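Local coordinates for protein ADP/ATP-dependent NAD(P)H-hydrate dehydratase (Bacillus subtilis, PDB 3RPZ) that catalyses the ADP/ATP-dependent dehydration of NAD(P)H hydrate, a lyase reaction that returns the damaged nicotinamide cofactor to its usable form, at residues S113-Q116 and A117-H120; P153-F156 and F157-T160; V162-N165 and E166-K170; K176-A179 and A180-T184. All blocks are in the same frame, centred on the assembly; numbering follows the deposited sequence.

In the fold
All four contacts are local, each within or around one helix, and follow one another along the chain in numerical order. Contact 1 stands apart on helix 112-121, which crosses between the parallel strands 101-104 and 128-130 of the central mixed sheet; its centre is about 19 Å from that of contact 2. Contacts 2, 3 and 4 lie on the successive helices 153-160, 164-167 and 171-182 and touch one another, with centres about 10 Å apart for contacts 2 and 3 and about 13 Å for contacts 2 and 4. Phe156, Val162 and Trp178 join this cluster. Contacts 2 and 3 line the NADPH-hydrate pocket, while contact 4 leads back into the sheet at strand 185-188.

Contact 1: S113-Q116 and A117-H120; sequences SVQQ and AVDH
Gln116 and Asp119, three residues apart on helix 112-121, meet through water. Their planes stand 76° apart, and Gln116 OE1 stays 4.0 Å from Asp119 OD2. One water donates to both, lying 2.7 Å from Gln116 OE1 and 2.7 Å from Asp119 OD2. A bend in the glutamine chain (chi2 -76°) brings its amide oxygen round to this water.

The main-chain bonds are those of a regular alpha helix, from Ser113-Ala117 to Gln116-His120; Val118 N reaches Val114 O at 2.9 Å.

Carbon-to-oxygen contacts fill in between the bonds. Gln116 O lies oblique to the His120 ring, 3.2 Å from His120 CD2, and Val118 CG2 lies 3.4 Å from Val114 O. Ala117 and Val118 rest on Ile104 of strand 101-104, so the helix packs on the sheet as the crossover of a beta-alpha-beta unit.

The carboxylate has a charged partner outside the two segments: Arg138 forms a salt bridge with Asp119 OD1 and a hydrogen bond with Gln115 OE1. The two facing oxygens of Gln116 and Asp119 are both acceptors and need the water's protons to be linked, while the carboxylate, shared between water and arginine, probably stays ionised.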
loop_
_atom_site.group_PDB
_atom_site.type_symbol
_atom_site.label_atom_id
_atom_site.label_comp_id
_atom_site.label_asym_id
_atom_site.label_seq_id
_atom_site.Cartn_x
_atom_site.Cartn_y
_atom_site.Cartn_z
ATOM N N SER A 113 2.219 32.030 -10.847
ATOM C CA SER A 113 2.915 31.039 -11.677
ATOM C C SER A 113 1.961 29.944 -12.165
ATOM O O SER A 113 2.085 29.449 -13.292
ATOM C CB SER A 113 4.080 30.409 -10.951
ATOM O OG SER A 113 5.059 31.374 -10.744
ATOM N N VAL A 114 1.050 29.507 -11.304
ATOM C CA VAL A 114 0.030 28.561 -11.751
ATOM C C VAL A 114 -0.832 29.139 -12.831
ATOM O O VAL A 114 -1.120 28.447 -13.842
ATOM C CB VAL A 114 -0.765 28.042 -10.567
ATOM C CG1 VAL A 114 -1.925 27.172 -11.003
ATOM C CG2 VAL A 114 0.178 27.198 -9.656
ATOM N N GLN A 115 -1.193 30.437 -12.730
ATOM C CA GLN A 115 -1.902 31.049 -13.828
ATOM C C GLN A 115 -1.152 31.125 -15.136
ATOM O O GLN A 115 -1.739 31.012 -16.185
ATOM C CB GLN A 115 -2.437 32.423 -13.453
ATOM C CG GLN A 115 -3.507 32.400 -12.348
ATOM C CD GLN A 115 -4.688 31.637 -12.809
ATOM O OE1 GLN A 115 -5.260 31.984 -13.842
ATOM N NE2 GLN A 115 -5.085 30.585 -12.065
ATOM N N GLN A 116 0.160 31.303 -15.063
ATOM C CA GLN A 116 0.982 31.230 -16.248
ATOM C C GLN A 116 0.927 29.873 -16.888
ATOM O O GLN A 116 0.873 29.780 -18.111
ATOM C CB GLN A 116 2.406 31.635 -15.912
ATOM C CG GLN A 116 2.548 33.057 -15.569
ATOM C CD GLN A 116 2.497 33.981 -16.778
ATOM O OE1 GLN A 116 1.502 34.712 -17.016
ATOM N NE2 GLN A 116 3.608 33.997 -17.529
ATOM N N ALA A 117 0.975 28.838 -16.064
ATOM C CA ALA A 117 0.823 27.457 -16.574
ATOM C C ALA A 117 -0.562 27.263 -17.242
ATOM O O ALA A 117 -0.643 26.680 -18.317
ATOM C CB ALA A 117 1.063 26.419 -15.472
ATOM N N VAL A 118 -1.609 27.790 -16.610
ATOM C CA VAL A 118 -2.966 27.729 -17.204
ATOM C C VAL A 118 -2.964 28.376 -18.590
ATOM O O VAL A 118 -3.435 27.799 -19.594
ATOM C CB VAL A 118 -3.979 28.418 -16.280
ATOM C CG1 VAL A 118 -5.307 28.606 -17.041
ATOM C CG2 VAL A 118 -4.177 27.651 -14.961
ATOM N N ASP A 119 -2.340 29.560 -18.693
ATOM C CA ASP A 119 -2.343 30.260 -19.963
ATOM C C ASP A 119 -1.640 29.432 -21.039
ATOM O O ASP A 119 -2.099 29.375 -22.153
ATOM C CB ASP A 119 -1.689 31.615 -19.818
ATOM C CG ASP A 119 -2.532 32.627 -19.062
ATOM O OD1 ASP A 119 -3.723 32.385 -18.860
ATOM O OD2 ASP A 119 -1.961 33.649 -18.684
ATOM N N HIS A 120 -0.533 28.779 -20.708
ATOM C CA HIS A 120 0.133 27.924 -21.671
ATOM C C HIS A 120 -0.681 26.688 -22.051
ATOM O O HIS A 120 -0.737 26.348 -23.222
ATOM C CB HIS A 120 1.546 27.553 -21.187
ATOM C CG HIS A 120 2.481 28.696 -21.236
ATOM N ND1 HIS A 120 2.818 29.314 -22.420
ATOM C CD2 HIS A 120 3.199 29.307 -20.268
ATOM C CE1 HIS A 120 3.675 30.291 -22.173
ATOM N NE2 HIS A 120 3.894 30.338 -20.876
HETATM O O HOH W 1 0.453 34.408 -19.520
HETATM O O HOH W 2 -1.643 34.832 -16.149
#

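Contact 2: P153-F156 and F157-T160; sequences PGEF and FRMT. With NPW (beta-6-hydroxy-1,4,5,6-tetrahydronicotinamide adenine dinucleotide phosphate), chain D.
Phe156 and Thr160 pair one turn apart on helix 153-160, a short helix whose first turn lines the NADPH-hydrate pocket. The threonine methyl sits over one face of the phenyl ring in a CH-pi contact, with Thr160 CG2 3.9 Å from the Phe156 ring centroid and 20° off the normal. Thr160 OG1 sits between the backbone N and the carbonyl carbon (chi1 70°), which turns it back to donate to Phe156 O at 2.8 Å from above the carbonyl plane; it also bonds to Val162 N. Replacing Thr160 by alanine removes both branches and is likely to leave that ring face without its methyl, and Phe156 O and Val162 N without their hydroxyl partner. Nearer the ligand, Glu155 and Arg158 run side by side, pointing the same way, their carboxylate and guanidinium planes 83° apart. Glu155 OE2 and Arg158 NH2, 4.5 Å apart, are too distant for a salt bridge. A water joins them instead, giving protons to Glu155 OE2 and to the ligand phosphate oxygen OA2 and accepting from Arg158 NH2 in the guanidinium plane. Main-chain groups hold both side chains as well: His152 N bonds to Glu155 OE1, and Arg158 NE to Leu135 O. At the start of the helix, Pro153 CG touches adenine atom C6D of the ligand at 3.6 Å. Gly154, with no side chain, lets its CA come within 3.4 Å of the ligand ribose oxygen O4D.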
loop_
_atom_site.group_PDB
_atom_site.type_symbol
_atom_site.label_atom_id
_atom_site.label_comp_id
_atom_site.label_asym_id
_atom_site.label_seq_id
_atom_site.Cartn_x
_atom_site.Cartn_y
_atom_site.Cartn_z
ATOM N N PRO A 153 -18.333 26.284 -3.637
ATOM C CA PRO A 153 -18.847 27.659 -3.476
ATOM C C PRO A 153 -17.792 28.704 -3.031
ATOM O O PRO A 153 -17.879 29.836 -3.429
ATOM C CB PRO A 153 -19.983 27.475 -2.456
ATOM C CG PRO A 153 -20.514 26.146 -2.813
ATOM C CD PRO A 153 -19.286 25.296 -3.123
ATOM N N GLY A 154 -16.789 28.311 -2.222
ATOM C CA GLY A 154 -15.728 29.211 -1.836
ATOM C C GLY A 154 -14.905 29.641 -3.037
ATOM O O GLY A 154 -14.533 30.821 -3.177
ATOM N N GLU A 155 -14.591 28.704 -3.907
ATOM C CA GLU A 155 -13.835 28.982 -5.112
ATOM C C GLU A 155 -14.670 29.841 -6.063
ATOM O O GLU A 155 -14.127 30.707 -6.754
ATOM C CB GLU A 155 -13.376 27.681 -5.780
ATOM C CG GLU A 155 -12.230 27.052 -5.016
ATOM C CD GLU A 155 -12.039 25.583 -5.164
ATOM O OE1 GLU A 155 -12.948 24.856 -5.615
ATOM O OE2 GLU A 155 -10.943 25.083 -4.755
ATOM N N PHE A 156 -15.969 29.600 -6.105
ATOM C CA PHE A 156 -16.839 30.413 -6.952
ATOM C C PHE A 156 -16.846 31.869 -6.492
ATOM O O PHE A 156 -16.803 32.786 -7.311
ATOM C CB PHE A 156 -18.256 29.839 -6.948
ATOM C CG PHE A 156 -19.154 30.401 -8.041
ATOM C CD1 PHE A 156 -19.898 31.546 -7.809
ATOM C CD2 PHE A 156 -19.292 29.769 -9.234
ATOM C CE1 PHE A 156 -20.716 32.090 -8.819
ATOM C CE2 PHE A 156 -20.140 30.280 -10.250
ATOM C CZ PHE A 156 -20.845 31.434 -10.010
ATOM N N PHE A 157 -16.833 32.091 -5.184
ATOM C CA PHE A 157 -16.704 33.444 -4.640
ATOM C C PHE A 157 -15.384 34.069 -5.061
ATOM O O PHE A 157 -15.334 35.229 -5.530
ATOM C CB PHE A 157 -16.823 33.385 -3.129
ATOM C CG PHE A 157 -16.467 34.664 -2.432
ATOM C CD1 PHE A 157 -17.078 35.864 -2.773
ATOM C CD2 PHE A 157 -15.523 34.657 -1.431
ATOM C CE1 PHE A 157 -16.758 37.053 -2.105
ATOM C CE2 PHE A 157 -15.190 35.830 -0.780
ATOM C CZ PHE A 157 -15.810 37.012 -1.111
ATOM N N ARG A 158 -14.313 33.306 -5.007
ATOM C CA ARG A 158 -13.038 33.834 -5.452
ATOM C C ARG A 158 -13.060 34.220 -6.940
ATOM O O ARG A 158 -12.484 35.204 -7.330
ATOM C CB ARG A 158 -11.918 32.820 -5.198
ATOM C CG ARG A 158 -10.565 33.291 -5.656
ATOM C CD ARG A 158 -9.444 32.484 -5.029
ATOM N NE ARG A 158 -9.204 31.230 -5.720
ATOM C CZ ARG A 158 -9.302 30.037 -5.154
ATOM N NH1 ARG A 158 -9.658 29.928 -3.894
ATOM N NH2 ARG A 158 -9.051 28.959 -5.857
ATOM N N MET A 159 -13.717 33.416 -7.754
ATOM C CA MET A 159 -13.802 33.621 -9.209
ATOM C C MET A 159 -14.643 34.825 -9.601
ATOM O O MET A 159 -14.375 35.455 -10.605
ATOM C CB MET A 159 -14.442 32.414 -9.877
ATOM C CG MET A 159 -13.556 31.205 -9.943
ATOM S SD MET A 159 -14.499 29.686 -10.243
ATOM C CE MET A 159 -15.431 30.167 -11.676
ATOM N N THR A 160 -15.696 35.084 -8.826
ATOM C CA THR A 160 -16.803 35.964 -9.244
ATOM C C THR A 160 -17.096 37.147 -8.342
ATOM O O THR A 160 -17.753 38.107 -8.809
ATOM C CB THR A 160 -18.109 35.175 -9.374
ATOM O OG1 THR A 160 -18.567 34.784 -8.067
ATOM C CG2 THR A 160 -17.970 34.021 -10.328
HETATM P P NPW D . -16.585 27.548 5.379
HETATM O O1 NPW D . -15.343 28.237 5.897
HETATM O O2 NPW D . -16.732 26.090 5.668
HETATM O O3 NPW D . -17.893 28.303 5.677
HETATM P PA NPW D . -10.375 26.443 0.393
HETATM P PB NPW D . -9.829 23.615 -0.021
HETATM C C1A NPW D . -15.903 27.286 1.540
HETATM C C1B NPW D . -6.176 21.198 -1.750
HETATM N N1C NPW D . -6.526 19.963 -1.091
HETATM N N1D NPW D . -20.698 25.624 0.959
HETATM C C2A NPW D . -15.487 27.142 3.003
HETATM O O2A NPW D . -16.529 27.707 3.771
HETATM C C2B NPW D . -7.108 21.602 -2.898
HETATM O O2B NPW D . -6.895 20.842 -4.061
HETATM C C2C NPW D . -5.692 18.980 -0.878
HETATM C C2D NPW D . -20.229 26.734 1.549
HETATM C C3A NPW D . -14.191 27.934 3.054
HETATM O O3A NPW D . -14.411 29.358 3.151
HETATM C C3B NPW D . -6.673 23.076 -3.030
HETATM O O3B NPW D . -5.481 23.104 -3.827
HETATM C C3C NPW D . -5.754 17.865 -0.209
HETATM N N3D NPW D . -18.953 27.132 1.682
HETATM C C4B NPW D . -6.358 23.457 -1.576
HETATM O O4B NPW D . -6.261 22.234 -0.790
HETATM C C4C NPW D . -7.055 17.633 0.552
HETATM C C4D NPW D . -18.118 26.266 1.095
HETATM O O4D NPW D . -14.663 27.299 0.827
HETATM C C4E NPW D . -13.600 27.618 1.694
HETATM C C5A NPW D . -18.499 25.045 0.473
HETATM C C5B NPW D . -7.431 24.345 -0.938
HETATM O O5B NPW D . -8.734 23.812 -1.188
HETATM C C5C NPW D . -7.743 18.964 0.791
HETATM C C5E NPW D . -12.668 26.406 1.727
HETATM O O5E NPW D . -11.957 26.358 0.495
HETATM C C6C NPW D . -7.899 19.771 -0.528
HETATM O O6C NPW D . -8.726 19.123 -1.490
HETATM C C6D NPW D . -19.888 24.700 0.395
HETATM N N6D NPW D . -20.398 23.615 -0.165
HETATM N N7A NPW D . -17.425 24.310 0.011
HETATM C C7C NPW D . -4.734 16.857 -0.226
HETATM N N7C NPW D . -4.931 15.742 0.462
HETATM O O7C NPW D . -3.657 17.059 -0.842
HETATM C C8A NPW D . -16.334 25.091 0.370
HETATM N N9A NPW D . -16.807 26.268 1.013
HETATM O OA1 NPW D . -9.795 27.353 1.393
HETATM O OA2 NPW D . -10.257 26.713 -1.023
HETATM O OA3 NPW D . -9.848 24.980 0.807
HETATM O OB1 NPW D . -11.080 23.335 -0.726
HETATM O OB2 NPW D . -9.344 22.625 0.990
HETATM O O HOH W 3 -9.137 26.667 -3.549
#

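Contact 3: V162-N165 and E166-K170; sequences VPVN and ELQKK. With NPW (beta-6-hydroxy-1,4,5,6-tetrahydronicotinamide adenine dinucleotide phosphate), chain D.
The adenine end of the NADPH-hydrate pocket is bordered by Val164 and Gln168, which touch through Val164 CG1 and Gln168 CG at 4.0 Å. The valine places CG1 anti to its backbone nitrogen (chi1 172°), and from there CG1 meets the ligand's adenine atom C2D at 3.6 Å. Gln168 bends at chi2; its NE2 comes within 4.0 Å of adenine N1D, too far for a hydrogen bond, while its OE1 is held by Arg171 NH1. The pocket wall is built on a short helix with Pro163 in the N-cap position. Pro163 O accepts from Leu167 N at 2.8 Å in a nearly straight bond, its N-H...O angle 173°, and takes a second, weak bond from Glu166 N. Gln168 N bonds to Val164 O. A type I turn from Leu167 to Lys170 then carries the chain toward helix 171-182. On the side facing that helix, Val162 and Leu167 cross at about a right angle, Val162 CG1 lying 4.0 Å from Leu167 CB, and both side chains pack on Tyr174. The extended Lys169 chain runs past Asn165 O, with CG 3.4 Å from that oxygen. Toward the adenine, then, this stretch offers mainly van der Waals contact, a methyl group and an amide tethered by an arginine, so it probably contributes more to the fit of the base than to polar recognition of it.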
loop_
_atom_site.group_PDB
_atom_site.type_symbol
_atom_site.label_atom_id
_atom_site.label_comp_id
_atom_site.label_asym_id
_atom_site.label_seq_id
_atom_site.Cartn_x
_atom_site.Cartn_y
_atom_site.Cartn_z
ATOM N N VAL A 162 -19.263 36.855 -5.988
ATOM C CA VAL A 162 -20.586 36.550 -5.441
ATOM C C VAL A 162 -20.392 35.900 -4.069
ATOM O O VAL A 162 -19.818 34.810 -3.987
ATOM C CB VAL A 162 -21.413 35.597 -6.343
ATOM C CG1 VAL A 162 -22.778 35.269 -5.703
ATOM C CG2 VAL A 162 -21.610 36.153 -7.760
ATOM N N PRO A 163 -20.818 36.539 -2.976
ATOM C CA PRO A 163 -20.632 35.902 -1.681
ATOM C C PRO A 163 -21.321 34.529 -1.548
ATOM O O PRO A 163 -22.376 34.293 -2.103
ATOM C CB PRO A 163 -21.241 36.893 -0.698
ATOM C CG PRO A 163 -21.315 38.184 -1.427
ATOM C CD PRO A 163 -21.511 37.827 -2.871
ATOM N N VAL A 164 -20.694 33.639 -0.776
ATOM C CA VAL A 164 -21.157 32.289 -0.626
ATOM C C VAL A 164 -22.601 32.246 -0.142
ATOM O O VAL A 164 -23.414 31.490 -0.651
ATOM C CB VAL A 164 -20.218 31.457 0.310
ATOM C CG1 VAL A 164 -20.858 30.120 0.581
ATOM C CG2 VAL A 164 -18.800 31.310 -0.277
ATOM N N ASN A 165 -22.947 33.053 0.855
ATOM C CA ASN A 165 -24.307 33.010 1.364
ATOM C C ASN A 165 -25.359 33.390 0.302
ATOM O O ASN A 165 -26.475 32.865 0.330
ATOM C CB ASN A 165 -24.428 33.878 2.639
ATOM C CG ASN A 165 -24.372 35.370 2.356
ATOM O OD1 ASN A 165 -23.485 35.868 1.657
ATOM N ND2 ASN A 165 -25.325 36.111 2.922
ATOM N N GLU A 166 -25.010 34.293 -0.611
ATOM C CA GLU A 166 -25.884 34.669 -1.714
ATOM C C GLU A 166 -25.923 33.601 -2.799
ATOM O O GLU A 166 -26.976 33.222 -3.297
ATOM C CB GLU A 166 -25.442 36.013 -2.283
ATOM C CG GLU A 166 -25.838 37.176 -1.368
ATOM C CD GLU A 166 -27.330 37.240 -1.158
ATOM O OE1 GLU A 166 -28.097 36.986 -2.128
ATOM O OE2 GLU A 166 -27.744 37.542 -0.019
ATOM N N LEU A 167 -24.744 33.111 -3.144
ATOM C CA LEU A 167 -24.632 32.054 -4.137
ATOM C C LEU A 167 -25.500 30.885 -3.806
ATOM O O LEU A 167 -26.212 30.350 -4.651
ATOM C CB LEU A 167 -23.172 31.610 -4.214
ATOM C CG LEU A 167 -22.881 30.416 -5.103
ATOM C CD1 LEU A 167 -23.287 30.680 -6.561
ATOM C CD2 LEU A 167 -21.420 30.034 -4.981
ATOM N N GLN A 168 -25.458 30.463 -2.536
ATOM C CA GLN A 168 -26.090 29.214 -2.146
ATOM C C GLN A 168 -27.616 29.286 -2.174
ATOM O O GLN A 168 -28.282 28.234 -2.155
ATOM C CB GLN A 168 -25.512 28.721 -0.799
ATOM C CG GLN A 168 -24.049 28.226 -0.885
ATOM C CD GLN A 168 -23.921 26.967 -1.741
ATOM O OE1 GLN A 168 -23.776 27.033 -2.945
ATOM N NE2 GLN A 168 -24.106 25.823 -1.108
ATOM N N LYS A 169 -28.161 30.496 -2.261
ATOM C CA LYS A 169 -29.604 30.675 -2.415
ATOM C C LYS A 169 -30.119 30.514 -3.860
ATOM O O LYS A 169 -31.298 30.337 -4.079
ATOM C CB LYS A 169 -30.011 32.083 -1.940
ATOM C CG LYS A 169 -29.716 32.366 -0.476
ATOM C CD LYS A 169 -30.095 33.815 -0.134
ATOM C CE LYS A 169 -29.663 34.211 1.266
ATOM N NZ LYS A 169 -30.175 35.583 1.557
ATOM N N LYS A 170 -29.226 30.648 -4.835
ATOM C CA LYS A 170 -29.566 30.721 -6.256
ATOM C C LYS A 170 -28.443 30.032 -7.060
ATOM O O LYS A 170 -27.874 30.610 -7.974
ATOM C CB LYS A 170 -29.696 32.198 -6.697
ATOM C CG LYS A 170 -30.783 33.043 -6.047
ATOM C CD LYS A 170 -31.100 34.267 -6.886
ATOM C CE LYS A 170 -29.945 35.271 -7.004
ATOM N NZ LYS A 170 -30.310 36.522 -7.879
HETATM P P NPW D . -16.585 27.548 5.379
HETATM O O1 NPW D . -15.343 28.237 5.897
HETATM O O2 NPW D . -16.732 26.090 5.668
HETATM O O3 NPW D . -17.893 28.303 5.677
HETATM P PA NPW D . -10.375 26.443 0.393
HETATM P PB NPW D . -9.829 23.615 -0.021
HETATM C C1A NPW D . -15.903 27.286 1.540
HETATM C C1B NPW D . -6.176 21.198 -1.750
HETATM N N1C NPW D . -6.526 19.963 -1.091
HETATM N N1D NPW D . -20.698 25.624 0.959
HETATM C C2A NPW D . -15.487 27.142 3.003
HETATM O O2A NPW D . -16.529 27.707 3.771
HETATM C C2B NPW D . -7.108 21.602 -2.898
HETATM O O2B NPW D . -6.895 20.842 -4.061
HETATM C C2C NPW D . -5.692 18.980 -0.878
HETATM C C2D NPW D . -20.229 26.734 1.549
HETATM C C3A NPW D . -14.191 27.934 3.054
HETATM O O3A NPW D . -14.411 29.358 3.151
HETATM C C3B NPW D . -6.673 23.076 -3.030
HETATM O O3B NPW D . -5.481 23.104 -3.827
HETATM C C3C NPW D . -5.754 17.865 -0.209
HETATM N N3D NPW D . -18.953 27.132 1.682
HETATM C C4B NPW D . -6.358 23.457 -1.576
HETATM O O4B NPW D . -6.261 22.234 -0.790
HETATM C C4C NPW D . -7.055 17.633 0.552
HETATM C C4D NPW D . -18.118 26.266 1.095
HETATM O O4D NPW D . -14.663 27.299 0.827
HETATM C C4E NPW D . -13.600 27.618 1.694
HETATM C C5A NPW D . -18.499 25.045 0.473
HETATM C C5B NPW D . -7.431 24.345 -0.938
HETATM O O5B NPW D . -8.734 23.812 -1.188
HETATM C C5C NPW D . -7.743 18.964 0.791
HETATM C C5E NPW D . -12.668 26.406 1.727
HETATM O O5E NPW D . -11.957 26.358 0.495
HETATM C C6C NPW D . -7.899 19.771 -0.528
HETATM O O6C NPW D . -8.726 19.123 -1.490
HETATM C C6D NPW D . -19.888 24.700 0.395
HETATM N N6D NPW D . -20.398 23.615 -0.165
HETATM N N7A NPW D . -17.425 24.310 0.011
HETATM C C7C NPW D . -4.734 16.857 -0.226
HETATM N N7C NPW D . -4.931 15.742 0.462
HETATM O O7C NPW D . -3.657 17.059 -0.842
HETATM C C8A NPW D . -16.334 25.091 0.370
HETATM N N9A NPW D . -16.807 26.268 1.013
HETATM O OA1 NPW D . -9.795 27.353 1.393
HETATM O OA2 NPW D . -10.257 26.713 -1.023
HETATM O OA3 NPW D . -9.848 24.980 0.807
HETATM O OB1 NPW D . -11.080 23.335 -0.726
HETATM O OB2 NPW D . -9.344 22.625 0.990
#

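Contact 4: K176-A179 and A180-T184; sequences KEWA and AQLQT
Ala179 O closes helix 171-182 by accepting from Thr184 N at 3.3 Å, in the carbonyl plane and on a lone pair; with the weak Gln183 N bond to Ala180 O and a positive phi at Gln183, this is a Schellman motif. Before it, ordinary helical bonds run from Ala180, Gln181 and Leu182 back to Lys176, Glu177 and Trp178. The side chain of Gln183 folds back over the same end, and its NE2 donates to Ala180 O at 2.9 Å in an almost straight bond of 171°, in the carboxamide plane. NE2 has a second acceptor in Pro198 O.

Trp178 carries the side-chain contact. Gln181 runs alongside it, extended from CG anti to its own nitrogen (chi1 -178°), and lays its amide over one face of the indole with the planes 32° apart. Gln181 NE2 lies 3.3 Å from Trp178 CZ3, and OE1 stands over the same face. Leu182 comes at the indole edge, in plane, with CG 3.9 Å from Trp178 CE3. Beyond the two segments the indole meets Phe156 edge-to-face and packs on Val162 and Ile186. A serine in place of Trp178 would probably leave the Gln181 amide free to turn and open a gap between Phe156, Val162 and Leu182.

The contact thus pairs a polar cap, where carbonyls at the helix end receive N-H groups from chain and amide, with an indole joining this helix to helix 153-160 and strand 185-188 mainly through ring and apolar contacts.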
loop_
_atom_site.group_PDB
_atom_site.type_symbol
_atom_site.label_atom_id
_atom_site.label_comp_id
_atom_site.label_asym_id
_atom_site.label_seq_id
_atom_site.Cartn_x
_atom_site.Cartn_y
_atom_site.Cartn_z
ATOM N N LYS A 176 -25.172 29.285 -14.137
ATOM C CA LYS A 176 -25.532 29.504 -15.539
ATOM C C LYS A 176 -25.076 30.869 -15.996
ATOM O O LYS A 176 -24.509 31.005 -17.096
ATOM C CB LYS A 176 -27.035 29.366 -15.735
ATOM C CG LYS A 176 -27.541 27.997 -15.657
ATOM C CD LYS A 176 -29.051 27.903 -15.905
ATOM C CE LYS A 176 -29.369 27.992 -17.369
ATOM N NZ LYS A 176 -29.406 29.381 -17.833
ATOM N N GLU A 177 -25.285 31.885 -15.173
ATOM C CA GLU A 177 -24.916 33.251 -15.573
ATOM C C GLU A 177 -23.397 33.340 -15.837
ATOM O O GLU A 177 -22.933 33.961 -16.842
ATOM C CB GLU A 177 -25.310 34.205 -14.445
ATOM C CG GLU A 177 -24.770 35.601 -14.487
ATOM C CD GLU A 177 -25.431 36.411 -13.390
ATOM O OE1 GLU A 177 -26.615 36.778 -13.569
ATOM O OE2 GLU A 177 -24.807 36.578 -12.313
ATOM N N TRP A 178 -22.597 32.740 -14.946
ATOM C CA TRP A 178 -21.177 32.844 -15.050
ATOM C C TRP A 178 -20.591 31.914 -16.090
ATOM O O TRP A 178 -19.594 32.231 -16.722
ATOM C CB TRP A 178 -20.510 32.715 -13.673
ATOM C CG TRP A 178 -20.603 33.981 -12.945
ATOM C CD1 TRP A 178 -21.602 34.388 -12.124
ATOM C CD2 TRP A 178 -19.674 35.073 -13.040
ATOM N NE1 TRP A 178 -21.332 35.681 -11.664
ATOM C CE2 TRP A 178 -20.157 36.103 -12.213
ATOM C CE3 TRP A 178 -18.449 35.240 -13.687
ATOM C CZ2 TRP A 178 -19.473 37.309 -12.045
ATOM C CZ3 TRP A 178 -17.772 36.478 -13.530
ATOM C CH2 TRP A 178 -18.279 37.463 -12.697
ATOM N N ALA A 179 -21.202 30.755 -16.328
ATOM C CA ALA A 179 -20.778 29.918 -17.444
ATOM C C ALA A 179 -20.956 30.648 -18.756
ATOM O O ALA A 179 -20.127 30.582 -19.646
ATOM C CB ALA A 179 -21.566 28.586 -17.482
ATOM N N ALA A 180 -22.072 31.340 -18.893
ATOM C CA ALA A 180 -22.312 32.172 -20.061
ATOM C C ALA A 180 -21.324 33.344 -20.201
ATOM O O ALA A 180 -20.739 33.544 -21.258
ATOM C CB ALA A 180 -23.784 32.656 -20.064
ATOM N N GLN A 181 -21.101 34.077 -19.109
ATOM C CA GLN A 181 -20.210 35.209 -19.138
ATOM C C GLN A 181 -18.783 34.842 -19.440
ATOM O O GLN A 181 -18.108 35.530 -20.184
ATOM C CB GLN A 181 -20.282 35.966 -17.801
ATOM C CG GLN A 181 -19.421 37.230 -17.719
ATOM C CD GLN A 181 -19.617 38.013 -16.405
ATOM O OE1 GLN A 181 -20.714 38.042 -15.817
ATOM N NE2 GLN A 181 -18.547 38.653 -15.953
ATOM N N LEU A 182 -18.308 33.759 -18.846
ATOM C CA LEU A 182 -16.929 33.314 -19.020
ATOM C C LEU A 182 -16.734 32.444 -20.258
ATOM O O LEU A 182 -15.612 32.281 -20.736
ATOM C CB LEU A 182 -16.439 32.558 -17.787
ATOM C CG LEU A 182 -16.486 33.269 -16.450
ATOM C CD1 LEU A 182 -16.095 32.354 -15.293
ATOM C CD2 LEU A 182 -15.545 34.446 -16.478
ATOM N N GLN A 183 -17.822 31.891 -20.774
ATOM C CA GLN A 183 -17.814 30.884 -21.831
ATOM C C GLN A 183 -16.958 29.668 -21.437
ATOM O O GLN A 183 -16.157 29.178 -22.216
ATOM C CB GLN A 183 -17.467 31.487 -23.191
ATOM C CG GLN A 183 -18.632 32.306 -23.747
ATOM C CD GLN A 183 -19.839 31.407 -24.057
ATOM O OE1 GLN A 183 -19.712 30.568 -24.969
ATOM N NE2 GLN A 183 -20.920 31.513 -23.279
ATOM N N THR A 184 -17.202 29.214 -20.225
ATOM C CA THR A 184 -16.629 27.976 -19.718
ATOM C C THR A 184 -17.734 27.100 -19.173
ATOM O O THR A 184 -18.831 27.565 -18.818
ATOM C CB THR A 184 -15.650 28.235 -18.569
ATOM O OG1 THR A 184 -16.337 28.797 -17.455
ATOM C CG2 THR A 184 -14.560 29.163 -18.949
#